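Local coordinates for protein L-serine ammonia-lyase (Rhizomucor miehei CAU432, PDB 5C3U) that belongs to the pyridoxal-phosphate-dependent enzymes and holds pyridoxal-5'-phosphate in a buried pocket of its two-sheet alpha/beta fold, at residues A[182-187]-A[308-313]. Residues are numbered along the deposited sequence; the frame is centred on the assembly and turned at random.
With PLP (pyridoxal-5'-phosphate), chain B.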
loop_
_atom_site.group_PDB
_atom_site.type_symbol
_atom_site.label_atom_id
_atom_site.label_comp_id
_atom_site.label_asym_id
_atom_site.label_seq_id
_atom_site.Cartn_x
_atom_site.Cartn_y
_atom_site.Cartn_z
ATOM N N GLY A 182 5.137 4.165 5.014
ATOM C CA GLY A 182 4.191 4.891 5.846
ATOM C C GLY A 182 3.302 5.933 5.181
ATOM O O GLY A 182 2.566 6.625 5.873
ATOM N N GLY A 183 3.342 6.027 3.843
ATOM C CA GLY A 183 2.488 6.976 3.111
ATOM C C GLY A 183 1.005 6.731 3.310
ATOM O O GLY A 183 0.236 7.652 3.580
ATOM N N LEU A 184 0.596 5.477 3.143
ATOM C CA LEU A 184 -0.817 5.102 3.284
ATOM C C LEU A 184 -1.247 5.293 4.727
ATOM O O LEU A 184 -2.270 5.930 5.005
ATOM C CB LEU A 184 -1.040 3.662 2.830
ATOM C CG LEU A 184 -2.450 3.106 2.971
ATOM C CD1 LEU A 184 -3.481 3.935 2.207
ATOM C CD2 LEU A 184 -2.441 1.646 2.504
ATOM N N LEU A 185 -0.430 4.773 5.630
ATOM C CA LEU A 185 -0.620 4.984 7.050
ATOM C C LEU A 185 -0.898 6.455 7.392
ATOM O O LEU A 185 -1.883 6.759 8.069
ATOM C CB LEU A 185 0.572 4.465 7.841
ATOM C CG LEU A 185 0.416 4.717 9.344
ATOM C CD1 LEU A 185 -0.806 3.968 9.883
ATOM C CD2 LEU A 185 1.673 4.367 10.121
ATOM N N ASN A 186 -0.017 7.345 6.945
ATOM C CA ASN A 186 -0.180 8.791 7.189
ATOM C C ASN A 186 -1.505 9.328 6.656
ATOM O O ASN A 186 -2.189 10.093 7.337
ATOM C CB ASN A 186 0.997 9.597 6.591
ATOM C CG ASN A 186 2.349 9.239 7.208
ATOM O OD1 ASN A 186 2.429 8.563 8.240
ATOM N ND2 ASN A 186 3.428 9.683 6.560
ATOM N N GLY A 187 -1.862 8.954 5.424
ATOM C CA GLY A 187 -3.147 9.373 4.880
ATOM C C GLY A 187 -4.329 8.847 5.696
ATOM O O GLY A 187 -5.307 9.560 5.927
ATOM N N VAL A 308 -12.290 -3.025 9.442
ATOM C CA VAL A 308 -12.082 -2.721 8.020
ATOM C C VAL A 308 -10.650 -3.115 7.642
ATOM O O VAL A 308 -9.710 -2.731 8.319
ATOM C CB VAL A 308 -12.265 -1.210 7.710
ATOM C CG1 VAL A 308 -11.880 -0.898 6.263
ATOM C CG2 VAL A 308 -13.699 -0.760 7.958
ATOM N N VAL A 309 -10.495 -3.902 6.582
ATOM C CA VAL A 309 -9.146 -4.282 6.123
ATOM C C VAL A 309 -8.906 -3.550 4.821
ATOM O O VAL A 309 -9.714 -3.682 3.891
ATOM C CB VAL A 309 -9.029 -5.805 5.890
ATOM C CG1 VAL A 309 -7.618 -6.186 5.434
ATOM C CG2 VAL A 309 -9.421 -6.562 7.148
ATOM N N LEU A 310 -7.800 -2.797 4.733
ATOM C CA LEU A 310 -7.463 -2.132 3.471
ATOM C C LEU A 310 -6.761 -3.114 2.573
ATOM O O LEU A 310 -5.617 -3.507 2.839
ATOM C CB LEU A 310 -6.607 -0.876 3.689
ATOM C CG LEU A 310 -7.083 0.151 4.714
ATOM C CD1 LEU A 310 -6.120 1.338 4.733
ATOM C CD2 LEU A 310 -8.511 0.622 4.442
ATOM N N VAL A 311 -7.457 -3.535 1.516
ATOM C CA VAL A 311 -6.922 -4.536 0.627
ATOM C C VAL A 311 -6.238 -3.791 -0.501
ATOM O O VAL A 311 -6.871 -3.351 -1.469
ATOM C CB VAL A 311 -8.007 -5.492 0.103
ATOM C CG1 VAL A 311 -7.407 -6.473 -0.921
ATOM C CG2 VAL A 311 -8.629 -6.247 1.271
ATOM N N THR A 312 -4.931 -3.632 -0.344
ATOM C CA THR A 312 -4.198 -2.646 -1.134
ATOM C C THR A 312 -3.962 -3.039 -2.590
ATOM O O THR A 312 -3.651 -2.174 -3.410
ATOM C CB THR A 312 -2.908 -2.209 -0.432
ATOM O OG1 THR A 312 -2.161 -3.373 -0.030
ATOM C CG2 THR A 312 -3.269 -1.383 0.789
ATOM N N GLY A 313 -4.104 -4.331 -2.894
ATOM C CA GLY A 313 -4.084 -4.806 -4.270
ATOM C C GLY A 313 -2.653 -5.138 -4.640
ATOM O O GLY A 313 -1.986 -5.938 -3.949
HETATM N N1 PLP B . 0.376 -2.425 -0.160
HETATM C C2 PLP B . 0.598 -2.222 -1.471
HETATM C C2A PLP B . 0.183 -3.228 -2.517
HETATM C C3 PLP B . 1.275 -0.994 -1.894
HETATM O O3 PLP B . 1.511 -0.756 -3.222
HETATM C C4 PLP B . 1.646 -0.031 -0.834
HETATM C C4A PLP B . 2.298 1.235 -1.204
HETATM C C5 PLP B . 1.353 -0.360 0.585
HETATM C C6 PLP B . 0.708 -1.575 0.838
HETATM C C5A PLP B . 1.717 0.580 1.736
HETATM O O4P PLP B . 2.770 1.435 1.308
HETATM P P PLP B . 3.389 2.720 2.076
HETATM O O1P PLP B . 2.573 3.913 1.720
HETATM O O2P PLP B . 3.456 2.416 3.584
HETATM O O3P PLP B . 4.744 2.705 1.460
#
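Leu184, in the first turn of helix 183-194, reaches across to Thr312, just past the end of strand 306-311, and their methyls meet on one side of the pyridine ring plane of pyridoxal-5'-phosphate. Followed outward, the leucine begins at CB, which lies 3.8 Å from the phosphate O1P. CG stands anti to the backbone N (chi1 178°), and this carries the branch away from the helix axis toward the strand. At the tip, CD2 packs 3.6 Å from CG2 of Thr312 and, more loosely, 4.3 Å from CD1 of Leu310; Cys177 and Val51 add further apolar walls. A long, branched, apolar residue suits this buried spot, where the nearest CA atoms, those of Leu184 and Thr312, stand 9.5 Å apart.

Thr312 serves two neighbours. Its chi1 of 50° sets OG1 between the backbone N and the carbonyl carbon, leaving the methyl for the leucine. OG1 lies 2.7 Å from the pyridine N1, approaching it from well off the ring plane, on the side where CG2 also lies. At the other end of the ligand, Gly182 N donates to O2P (2.8 Å) and Leu184 N to O1P (2.9 Å), with Gly180 and Gly181 adding backbone N-H groups. Glycine fits here: Gly182, the N-cap, has a positive phi of 95°, and Gly183, with no side chain, lets its backbone lie close against O1P. The glycine-rich turn and helix start thus form a phosphate-binding cup, where the helix dipole probably helps to stabilise the negative charge. The chemistry implies a division of labour, with backbone N-H groups holding the phosphate, a hydroxyl meeting the ring nitrogen, and an apolar bridge joining the two sites.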